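Local atomic coordinates of N2152 (Neocallimastix frontalis, PDB entry 5U22), a protein that hydrolyses glycosidic bonds as a family 39 glycoside hydrolase, with polyspecific activity that is probably directed at rare arabinosyl substrates. Residues A[35-43]-A[305-313]; A[206-217]-A[240-250]. All coordinates share one frame; numbering follows the deposited sequence.

Both interactions are buried and central, their centres about 17 Å apart, but they hold different elements. Interaction 1 fits the turn of 35-43 against helix 301-310 and the residues that follow it, where the TIM barrel meets the beta sandwich; it covers 392 Å² and rests on a few side-chain-to-backbone bonds and one aromatic pair. Interaction 2 joins two neighbouring parallel strands of the barrel, covers 1046 Å² and relies on backbone pairing, with an indole and an imidazole each covered on one face from the other segment and an arginine at its more exposed start. They meet at Tyr247, whose OH lies 2.7 Å from both Tyr306 OH and Ala40 O, probable hydrogen bonds.

Interaction 1 (A[35-43]-A[305-313]); sequences RATHCASGA and FYKWYGDMT
The hydroxyl of Tyr309 is gripped by two partners: Ala40 N donates to its OH over 3.1 Å in an almost straight bond (174°), and Glu269 OE2 of helix 258-270 makes a second hydrogen bond. Cys39 N is equally near Tyr309 OH, but its angle is too poor for a bond. With CG anti to the backbone N (chi1 -180°), the Tyr309 ring extends from the helix into the type I beta turn His38-Ser41. Its edge faces Ala40 N, while one face receives the CB of His38. The imidazole continues this contact edge-to-face, its edge turned toward the tyrosine face with the planes at 81° and the centroids 6.0 Å apart.

The shortest polar bond also belongs to His38. NE2 gives its proton to Met312 O at 2.6 Å, and the acceptor lies close to the ring plane, engaged through a lone pair in the carbonyl plane. Together with the edge-to-face contact on Tyr309, this bond probably sets the rotation of the imidazole. Gly310 O sits over one of its faces and is not bonded to it; Asn63 ND2 serves that carbonyl instead. Ala36 CB lies against the same Met312 O at 3.8 Å.

Toward the other end, a water joins the segments, accepting from Ser41 OG at 2.8 Å and donating to Tyr306 O at 2.7 Å. The Tyr306 ring turns its edge, at CE2, to Ala40 O 3.7 Å away, its polar end being taken by Tyr247.

In the fold, Ala36 pairs by backbone with Gly314, leading on from the antiparallel strands 31-35 and 315-320. Cys39 and Gly42 bond strand 275-278, and Ala43 bonds Arg68 of strand 66-70; the loop thus spans the two outermost strands of the parallel sheet, consistent with closing the barrel.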
loop_
_atom_site.group_PDB
_atom_site.type_symbol
_atom_site.label_atom_id
_atom_site.label_comp_id
_atom_site.label_asym_id
_atom_site.label_seq_id
_atom_site.Cartn_x
_atom_site.Cartn_y
_atom_site.Cartn_z
ATOM N N ARG A 35 -0.657 11.309 -11.743
ATOM C CA ARG A 35 -1.313 12.058 -10.684
ATOM C C ARG A 35 -1.091 11.386 -9.334
ATOM O O ARG A 35 -0.875 10.174 -9.239
ATOM C CB ARG A 35 -2.811 12.165 -10.949
ATOM C CG ARG A 35 -3.212 12.919 -12.199
ATOM C CD ARG A 35 -4.723 13.123 -12.171
ATOM N NE ARG A 35 -5.147 13.448 -10.809
ATOM C CZ ARG A 35 -6.369 13.257 -10.324
ATOM N NH1 ARG A 35 -7.326 12.733 -11.088
ATOM N NH2 ARG A 35 -6.634 13.594 -9.068
ATOM N N ALA A 36 -1.131 12.193 -8.285
ATOM C CA ALA A 36 -1.104 11.661 -6.928
ATOM C C ALA A 36 -2.349 10.830 -6.655
ATOM O O ALA A 36 -3.475 11.318 -6.786
ATOM C CB ALA A 36 -0.999 12.809 -5.925
ATOM N N THR A 37 -2.141 9.561 -6.291
ATOM C CA THR A 37 -3.226 8.661 -5.929
ATOM C C THR A 37 -3.091 8.083 -4.528
ATOM O O THR A 37 -4.018 7.406 -4.067
ATOM C CB THR A 37 -3.321 7.502 -6.929
ATOM O OG1 THR A 37 -2.174 6.655 -6.777
ATOM C CG2 THR A 37 -3.368 8.030 -8.360
ATOM N N HIS A 38 -1.979 8.338 -3.838
ATOM C CA HIS A 38 -1.721 7.787 -2.506
ATOM C C HIS A 38 -1.892 6.274 -2.518
ATOM O O HIS A 38 -2.541 5.684 -1.651
ATOM C CB HIS A 38 -2.617 8.455 -1.463
ATOM C CG HIS A 38 -2.836 9.905 -1.740
ATOM N ND1 HIS A 38 -4.022 10.394 -2.242
ATOM C CD2 HIS A 38 -1.989 10.958 -1.675
ATOM C CE1 HIS A 38 -3.908 11.699 -2.434
ATOM N NE2 HIS A 38 -2.683 12.066 -2.099
ATOM N N CYS A 39 -1.284 5.647 -3.525
ATOM C CA CYS A 39 -1.579 4.246 -3.806
ATOM C C CYS A 39 -1.265 3.344 -2.622
ATOM O O CYS A 39 -1.967 2.354 -2.409
ATOM C CB CYS A 39 -0.818 3.780 -5.053
ATOM S SG CYS A 39 0.996 3.709 -4.919
ATOM N N ALA A 40 -0.251 3.677 -1.823
ATOM C CA ALA A 40 0.157 2.815 -0.722
ATOM C C ALA A 40 -0.572 3.124 0.586
ATOM O O ALA A 40 -0.198 2.574 1.625
ATOM C CB ALA A 40 1.678 2.908 -0.514
ATOM N N SER A 41 -1.617 3.960 0.552
ATOM C CA SER A 41 -2.317 4.387 1.768
ATOM C C SER A 41 -3.461 3.419 2.055
ATOM O O SER A 41 -4.618 3.648 1.685
ATOM C CB SER A 41 -2.843 5.811 1.631
ATOM O OG SER A 41 -1.814 6.741 1.362
ATOM N N GLY A 42 -3.129 2.328 2.742
ATOM C CA GLY A 42 -4.136 1.348 3.133
ATOM C C GLY A 42 -3.504 0.292 4.014
ATOM O O GLY A 42 -2.281 0.232 4.156
ATOM N N ALA A 43 -4.358 -0.555 4.605
ATOM C CA ALA A 43 -3.866 -1.595 5.510
ATOM C C ALA A 43 -4.833 -2.770 5.583
ATOM O O ALA A 43 -6.050 -2.596 5.513
ATOM C CB ALA A 43 -3.635 -1.050 6.923
ATOM N N PHE A 305 3.622 10.241 9.211
ATOM C CA PHE A 305 4.260 10.070 7.909
ATOM C C PHE A 305 3.219 9.824 6.821
ATOM O O PHE A 305 3.275 10.441 5.749
ATOM C CB PHE A 305 5.306 8.938 7.932
ATOM C CG PHE A 305 6.222 8.946 6.729
ATOM C CD1 PHE A 305 7.238 9.890 6.619
ATOM C CD2 PHE A 305 6.053 8.032 5.699
ATOM C CE1 PHE A 305 8.067 9.918 5.511
ATOM C CE2 PHE A 305 6.887 8.046 4.586
ATOM C CZ PHE A 305 7.888 8.999 4.489
ATOM N N TYR A 306 2.236 8.957 7.091
ATOM C CA TYR A 306 1.204 8.703 6.094
ATOM C C TYR A 306 0.279 9.902 5.912
ATOM O O TYR A 306 -0.326 10.047 4.846
ATOM C CB TYR A 306 0.431 7.430 6.465
ATOM C CG TYR A 306 1.159 6.182 5.989
ATOM C CD1 TYR A 306 2.273 5.693 6.669
ATOM C CD2 TYR A 306 0.752 5.521 4.840
ATOM C CE1 TYR A 306 2.943 4.558 6.214
ATOM C CE2 TYR A 306 1.407 4.391 4.384
ATOM C CZ TYR A 306 2.500 3.915 5.067
ATOM O OH TYR A 306 3.122 2.781 4.592
ATOM N N LYS A 307 0.168 10.774 6.917
ATOM C CA LYS A 307 -0.586 12.010 6.729
ATOM C C LYS A 307 0.111 12.918 5.721
ATOM O O LYS A 307 -0.537 13.489 4.831
ATOM C CB LYS A 307 -0.771 12.709 8.078
ATOM C CG LYS A 307 -1.363 14.124 7.990
ATOM C CD LYS A 307 -2.844 14.109 7.682
ATOM C CE LYS A 307 -3.426 15.538 7.678
ATOM N NZ LYS A 307 -4.596 15.642 6.782
ATOM N N TRP A 308 1.435 13.069 5.850
ATOM C CA TRP A 308 2.207 13.799 4.844
ATOM C C TRP A 308 1.940 13.236 3.459
ATOM O O TRP A 308 1.711 13.976 2.494
ATOM C CB TRP A 308 3.696 13.682 5.142
ATOM C CG TRP A 308 4.215 14.477 6.271
ATOM C CD1 TRP A 308 3.583 15.468 6.951
ATOM C CD2 TRP A 308 5.508 14.339 6.858
ATOM N NE1 TRP A 308 4.413 15.972 7.930
ATOM C CE2 TRP A 308 5.603 15.290 7.892
ATOM C CE3 TRP A 308 6.601 13.498 6.609
ATOM C CZ2 TRP A 308 6.751 15.431 8.676
ATOM C CZ3 TRP A 308 7.738 13.639 7.386
ATOM C CH2 TRP A 308 7.805 14.597 8.408
ATOM N N TYR A 309 1.973 11.908 3.360
ATOM C CA TYR A 309 1.754 11.231 2.089
ATOM C C TYR A 309 0.360 11.513 1.552
ATOM O O TYR A 309 0.192 11.901 0.387
ATOM C CB TYR A 309 1.968 9.731 2.300
ATOM C CG TYR A 309 1.791 8.844 1.093
ATOM C CD1 TYR A 309 2.256 9.223 -0.169
ATOM C CD2 TYR A 309 1.207 7.590 1.234
ATOM C CE1 TYR A 309 2.116 8.383 -1.277
ATOM C CE2 TYR A 309 1.075 6.731 0.145
ATOM C CZ TYR A 309 1.527 7.126 -1.103
ATOM O OH TYR A 309 1.389 6.258 -2.161
ATOM N N GLY A 310 -0.657 11.319 2.389
ATOM C CA GLY A 310 -2.024 11.517 1.943
ATOM C C GLY A 310 -2.319 12.946 1.538
ATOM O O GLY A 310 -3.220 13.186 0.723
ATOM N N ASP A 311 -1.591 13.914 2.117
ATOM C CA ASP A 311 -1.765 15.326 1.775
ATOM C C ASP A 311 -1.243 15.664 0.390
ATOM O O ASP A 311 -1.525 16.763 -0.103
ATOM C CB ASP A 311 -1.039 16.243 2.773
ATOM C CG ASP A 311 -1.702 16.287 4.134
ATOM O OD1 ASP A 311 -2.847 15.805 4.264
ATOM O OD2 ASP A 311 -1.072 16.836 5.072
ATOM N N MET A 312 -0.456 14.781 -0.223
ATOM C CA MET A 312 0.158 15.116 -1.498
ATOM C C MET A 312 -0.911 15.297 -2.565
ATOM O O MET A 312 -1.860 14.512 -2.653
ATOM C CB MET A 312 1.149 14.029 -1.914
ATOM C CG MET A 312 2.403 13.989 -1.041
ATOM S SD MET A 312 3.536 12.679 -1.567
ATOM C CE MET A 312 5.095 13.555 -1.541
ATOM N N THR A 313 -0.760 16.361 -3.357
ATOM C CA THR A 313 -1.656 16.700 -4.456
ATOM C C THR A 313 -0.816 17.007 -5.691
ATOM O O THR A 313 0.408 17.145 -5.613
ATOM C CB THR A 313 -2.564 17.892 -4.096
ATOM O OG1 THR A 313 -1.766 19.001 -3.662
ATOM C CG2 THR A 313 -3.536 17.529 -2.977
HETATM O O HOH W 1 -2.015 8.204 3.745
#

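Interaction 2 (A[206-217]-A[240-250]); sequences LPDIIAWHELSG and RPITINEYCDE. With EDO (1,2-ethanediol), chain E.
Ile210 and Ile242, side by side and pointing the same way, belong to neighbouring parallel strands of the TIM barrel, joined as a beta-alpha-beta unit through helix 221-235. Thr243 N bonds Ile210 O almost straight (2.8 Å, 175°). Trp212, its chi1 of 68° placing CG between the backbone N and carbonyl carbon, offers one face to Ile244: CD1 stands 3.6 Å from the five-membered ring's centroid, a CH-pi contact. The indole NE1 reaches Glu214 OE2 from above the carboxylate plane, and His224 also bonds that oxygen.

His213 is stacked on Glu246, ring and carboxylate planes 28° apart, with Glu246 CG over the ring centre, a CH-pi contact. Asn245 OD1 meets the ring edge in a weak bond, its main partner being Glu143 and that of His213 Glu147. Arg68 forms a salt bridge with Glu246 OE2, and bound BTB, probably from the crystallisation liquor, is hydrogen-bonded to OE1, consistent with an active-site pocket.

At the opposite end Arg240 NE donates a hydrogen bond to Pro207 O, 2.9 Å, near the guanidinium plane, and NH2 touches Leu206 CB. An alanine here would probably leave Pro207 O without this donor and remove the contact with Leu206. Arg240 NH2 also donates to a water 3.0 Å away.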
loop_
_atom_site.group_PDB
_atom_site.type_symbol
_atom_site.label_atom_id
_atom_site.label_comp_id
_atom_site.label_asym_id
_atom_site.label_seq_id
_atom_site.Cartn_x
_atom_site.Cartn_y
_atom_site.Cartn_z
ATOM N N LEU A 206 -7.863 -14.921 -16.005
ATOM C CA LEU A 206 -6.924 -13.904 -15.551
ATOM C C LEU A 206 -7.610 -12.958 -14.574
ATOM O O LEU A 206 -8.731 -12.504 -14.839
ATOM C CB LEU A 206 -6.369 -13.105 -16.729
ATOM C CG LEU A 206 -5.369 -13.782 -17.667
ATOM C CD1 LEU A 206 -5.207 -12.962 -18.929
ATOM C CD2 LEU A 206 -4.019 -13.949 -16.976
ATOM N N PRO A 207 -6.969 -12.622 -13.454
ATOM C CA PRO A 207 -7.550 -11.620 -12.558
ATOM C C PRO A 207 -7.641 -10.268 -13.253
ATOM O O PRO A 207 -6.886 -9.965 -14.181
ATOM C CB PRO A 207 -6.567 -11.582 -11.378
ATOM C CG PRO A 207 -5.269 -12.031 -11.947
ATOM C CD PRO A 207 -5.608 -13.017 -13.058
ATOM N N ASP A 208 -8.595 -9.457 -12.807
ATOM C CA ASP A 208 -8.624 -8.070 -13.258
ATOM C C ASP A 208 -7.530 -7.248 -12.600
ATOM O O ASP A 208 -7.006 -6.308 -13.211
ATOM C CB ASP A 208 -9.978 -7.458 -12.957
ATOM C CG ASP A 208 -11.088 -8.234 -13.577
ATOM O OD1 ASP A 208 -10.985 -8.516 -14.792
ATOM O OD2 ASP A 208 -12.033 -8.589 -12.848
ATOM N N ILE A 209 -7.194 -7.575 -11.354
ATOM C CA ILE A 209 -6.162 -6.891 -10.586
ATOM C C ILE A 209 -5.226 -7.969 -10.053
ATOM O O ILE A 209 -5.672 -8.888 -9.350
ATOM C CB ILE A 209 -6.757 -6.067 -9.426
ATOM C CG1 ILE A 209 -7.900 -5.169 -9.920
ATOM C CG2 ILE A 209 -5.670 -5.228 -8.757
ATOM C CD1 ILE A 209 -8.702 -4.499 -8.796
ATOM N N ILE A 210 -3.940 -7.873 -10.404
ATOM C CA ILE A 210 -2.948 -8.855 -9.976
ATOM C C ILE A 210 -2.507 -8.516 -8.559
ATOM O O ILE A 210 -2.316 -7.346 -8.214
ATOM C CB ILE A 210 -1.758 -8.885 -10.956
ATOM C CG1 ILE A 210 -0.908 -10.146 -10.767
ATOM C CG2 ILE A 210 -0.890 -7.630 -10.821
ATOM C CD1 ILE A 210 -1.588 -11.409 -11.308
ATOM N N ALA A 211 -2.360 -9.537 -7.718
ATOM C CA ALA A 211 -2.088 -9.318 -6.308
ATOM C C ALA A 211 -0.989 -10.252 -5.827
ATOM O O ALA A 211 -1.006 -11.450 -6.125
ATOM C CB ALA A 211 -3.348 -9.564 -5.456
ATOM N N TRP A 212 -0.051 -9.697 -5.064
ATOM C CA TRP A 212 0.844 -10.502 -4.245
ATOM C C TRP A 212 1.292 -9.656 -3.065
ATOM O O TRP A 212 0.957 -8.471 -2.964
ATOM C CB TRP A 212 2.046 -11.023 -5.040
ATOM C CG TRP A 212 3.059 -10.020 -5.520
ATOM C CD1 TRP A 212 4.182 -9.588 -4.848
ATOM C CD2 TRP A 212 3.086 -9.373 -6.802
ATOM N NE1 TRP A 212 4.883 -8.700 -5.636
ATOM C CE2 TRP A 212 4.236 -8.552 -6.837
ATOM C CE3 TRP A 212 2.241 -9.405 -7.922
ATOM C CZ2 TRP A 212 4.564 -7.758 -7.949
ATOM C CZ3 TRP A 212 2.571 -8.633 -9.031
ATOM C CH2 TRP A 212 3.727 -7.817 -9.036
ATOM N N HIS A 213 2.062 -10.276 -2.176
ATOM C CA HIS A 213 2.501 -9.646 -0.941
ATOM C C HIS A 213 3.996 -9.376 -0.990
ATOM O O HIS A 213 4.755 -10.104 -1.635
ATOM C CB HIS A 213 2.159 -10.531 0.248
ATOM C CG HIS A 213 0.692 -10.766 0.396
ATOM N ND1 HIS A 213 0.167 -11.741 1.217
ATOM C CD2 HIS A 213 -0.367 -10.147 -0.182
ATOM C CE1 HIS A 213 -1.152 -11.710 1.136
ATOM N NE2 HIS A 213 -1.502 -10.757 0.288
ATOM N N GLU A 214 4.414 -8.312 -0.304
ATOM C CA GLU A 214 5.833 -7.951 -0.190
ATOM C C GLU A 214 6.141 -7.803 1.297
ATOM O O GLU A 214 6.197 -6.698 1.848
ATOM C CB GLU A 214 6.170 -6.679 -0.987
ATOM C CG GLU A 214 6.042 -6.832 -2.516
ATOM C CD GLU A 214 7.174 -7.653 -3.143
ATOM O OE1 GLU A 214 7.964 -8.297 -2.404
ATOM O OE2 GLU A 214 7.270 -7.637 -4.395
ATOM N N LEU A 215 6.357 -8.946 1.945
ATOM C CA LEU A 215 6.575 -8.996 3.381
ATOM C C LEU A 215 7.788 -9.855 3.730
ATOM O O LEU A 215 7.983 -10.184 4.901
ATOM C CB LEU A 215 5.307 -9.510 4.086
ATOM C CG LEU A 215 4.590 -10.713 3.456
ATOM C CD1 LEU A 215 5.374 -12.034 3.627
ATOM C CD2 LEU A 215 3.194 -10.835 4.058
ATOM N N SER A 216 8.618 -10.196 2.739
ATOM C CA SER A 216 9.706 -11.155 2.880
ATOM C C SER A 216 11.083 -10.521 2.784
ATOM O O SER A 216 12.079 -11.243 2.846
ATOM C CB SER A 216 9.596 -12.239 1.798
ATOM O OG SER A 216 8.356 -12.898 1.867
ATOM N N GLY A 217 11.165 -9.202 2.626
ATOM C CA GLY A 217 12.428 -8.528 2.378
ATOM C C GLY A 217 12.264 -7.527 1.257
ATOM O O GLY A 217 11.790 -7.875 0.171
ATOM N N ARG A 240 -2.243 -5.384 -16.350
ATOM C CA ARG A 240 -3.164 -5.415 -15.217
ATOM C C ARG A 240 -2.742 -4.403 -14.155
ATOM O O ARG A 240 -1.543 -4.208 -13.930
ATOM C CB ARG A 240 -3.200 -6.803 -14.573
ATOM C CG ARG A 240 -3.676 -7.930 -15.483
ATOM C CD ARG A 240 -4.949 -7.506 -16.154
ATOM N NE ARG A 240 -5.847 -8.590 -16.532
ATOM C CZ ARG A 240 -6.004 -9.032 -17.774
ATOM N NH1 ARG A 240 -5.281 -8.521 -18.769
ATOM N NH2 ARG A 240 -6.883 -9.992 -18.025
ATOM N N PRO A 241 -3.704 -3.757 -13.488
ATOM C CA PRO A 241 -3.377 -3.013 -12.262
ATOM C C PRO A 241 -2.797 -3.957 -11.227
ATOM O O PRO A 241 -3.211 -5.114 -11.121
ATOM C CB PRO A 241 -4.731 -2.463 -11.791
ATOM C CG PRO A 241 -5.654 -2.600 -12.959
ATOM C CD PRO A 241 -5.142 -3.729 -13.797
ATOM N N ILE A 242 -1.852 -3.440 -10.440
ATOM C CA ILE A 242 -1.152 -4.216 -9.421
ATOM C C ILE A 242 -1.631 -3.774 -8.046
ATOM O O ILE A 242 -1.649 -2.575 -7.748
ATOM C CB ILE A 242 0.371 -4.038 -9.528
ATOM C CG1 ILE A 242 0.875 -4.513 -10.887
ATOM C CG2 ILE A 242 1.075 -4.760 -8.379
ATOM C CD1 ILE A 242 2.330 -4.157 -11.133
ATOM N N THR A 243 -1.978 -4.738 -7.197
ATOM C CA THR A 243 -2.249 -4.454 -5.796
ATOM C C THR A 243 -1.310 -5.278 -4.920
ATOM O O THR A 243 -1.327 -6.513 -4.962
ATOM C CB THR A 243 -3.727 -4.693 -5.448
ATOM O OG1 THR A 243 -3.942 -4.343 -4.082
ATOM C CG2 THR A 243 -4.181 -6.131 -5.660
ATOM N N ILE A 244 -0.456 -4.593 -4.157
ATOM C CA ILE A 244 0.418 -5.273 -3.209
ATOM C C ILE A 244 -0.284 -5.189 -1.867
ATOM O O ILE A 244 -0.023 -4.271 -1.087
ATOM C CB ILE A 244 1.826 -4.646 -3.164
ATOM C CG1 ILE A 244 2.436 -4.621 -4.568
ATOM C CG2 ILE A 244 2.746 -5.414 -2.208
ATOM C CD1 ILE A 244 2.470 -5.991 -5.252
ATOM N N ASN A 245 -1.205 -6.117 -1.595
ATOM C CA ASN A 245 -2.186 -5.849 -0.557
ATOM C C ASN A 245 -1.767 -6.367 0.808
ATOM O O ASN A 245 -2.590 -6.381 1.727
ATOM C CB ASN A 245 -3.588 -6.353 -0.961
ATOM C CG ASN A 245 -3.639 -7.829 -1.309
ATOM O OD1 ASN A 245 -2.767 -8.610 -0.923
ATOM N ND2 ASN A 245 -4.692 -8.225 -2.022
ATOM N N GLU A 246 -0.494 -6.742 0.964
ATOM C CA GLU A 246 0.190 -6.779 2.258
ATOM C C GLU A 246 1.637 -6.389 2.019
ATOM O O GLU A 246 2.293 -6.993 1.169
ATOM C CB GLU A 246 0.136 -8.168 2.912
ATOM C CG GLU A 246 -1.294 -8.636 3.276
ATOM C CD GLU A 246 -1.286 -9.938 4.042
ATOM O OE1 GLU A 246 -0.303 -10.161 4.771
ATOM O OE2 GLU A 246 -2.246 -10.733 3.908
ATOM N N TYR A 247 2.145 -5.396 2.756
ATOM C CA TYR A 247 3.562 -5.062 2.634
ATOM C C TYR A 247 4.153 -4.647 3.973
ATOM O O TYR A 247 3.501 -3.968 4.768
ATOM C CB TYR A 247 3.818 -3.946 1.598
ATOM C CG TYR A 247 3.316 -2.541 1.911
ATOM C CD1 TYR A 247 2.111 -2.079 1.386
ATOM C CD2 TYR A 247 4.088 -1.649 2.650
ATOM C CE1 TYR A 247 1.664 -0.788 1.636
ATOM C CE2 TYR A 247 3.648 -0.365 2.911
ATOM C CZ TYR A 247 2.447 0.065 2.399
ATOM O OH TYR A 247 2.018 1.346 2.650
ATOM N N CYS A 248 5.408 -5.037 4.193
ATOM C CA CYS A 248 6.113 -4.748 5.440
ATOM C C CYS A 248 7.575 -5.099 5.252
ATOM O O CYS A 248 7.909 -5.983 4.463
ATOM C CB CYS A 248 5.530 -5.564 6.601
ATOM S SG CYS A 248 6.119 -5.126 8.259
ATOM N N ASP A 249 8.441 -4.390 5.975
ATOM C CA ASP A 249 9.826 -4.817 6.103
ATOM C C ASP A 249 9.883 -6.256 6.605
ATOM O O ASP A 249 8.964 -6.731 7.280
ATOM C CB ASP A 249 10.570 -3.900 7.081
ATOM C CG ASP A 249 12.050 -4.193 7.124
ATOM O OD1 ASP A 249 12.757 -3.726 6.213
ATOM O OD2 ASP A 249 12.504 -4.914 8.038
ATOM N N GLU A 250 10.979 -6.954 6.282
ATOM C CA GLU A 250 11.160 -8.320 6.774
ATOM C C GLU A 250 11.018 -8.404 8.290
ATOM O O GLU A 250 10.513 -9.406 8.813
ATOM C CB GLU A 250 12.526 -8.870 6.335
ATOM C CG GLU A 250 13.754 -8.095 6.863
ATOM C CD GLU A 250 14.967 -8.222 5.941
ATOM O OE1 GLU A 250 14.878 -7.758 4.786
ATOM O OE2 GLU A 250 16.002 -8.796 6.362
HETATM C C1 EDO E . -6.937 -10.325 -22.019
HETATM O O1 EDO E . -7.785 -9.570 -21.149
HETATM C C2 EDO E . -5.470 -10.106 -21.724
HETATM O O2 EDO E . -4.657 -10.738 -22.709
HETATM O O HOH W 2 -9.326 -10.163 -16.312
HETATM O O HOH W 3 7.181 -8.719 6.995
HETATM O O HOH W 4 9.474 -6.937 2.388
#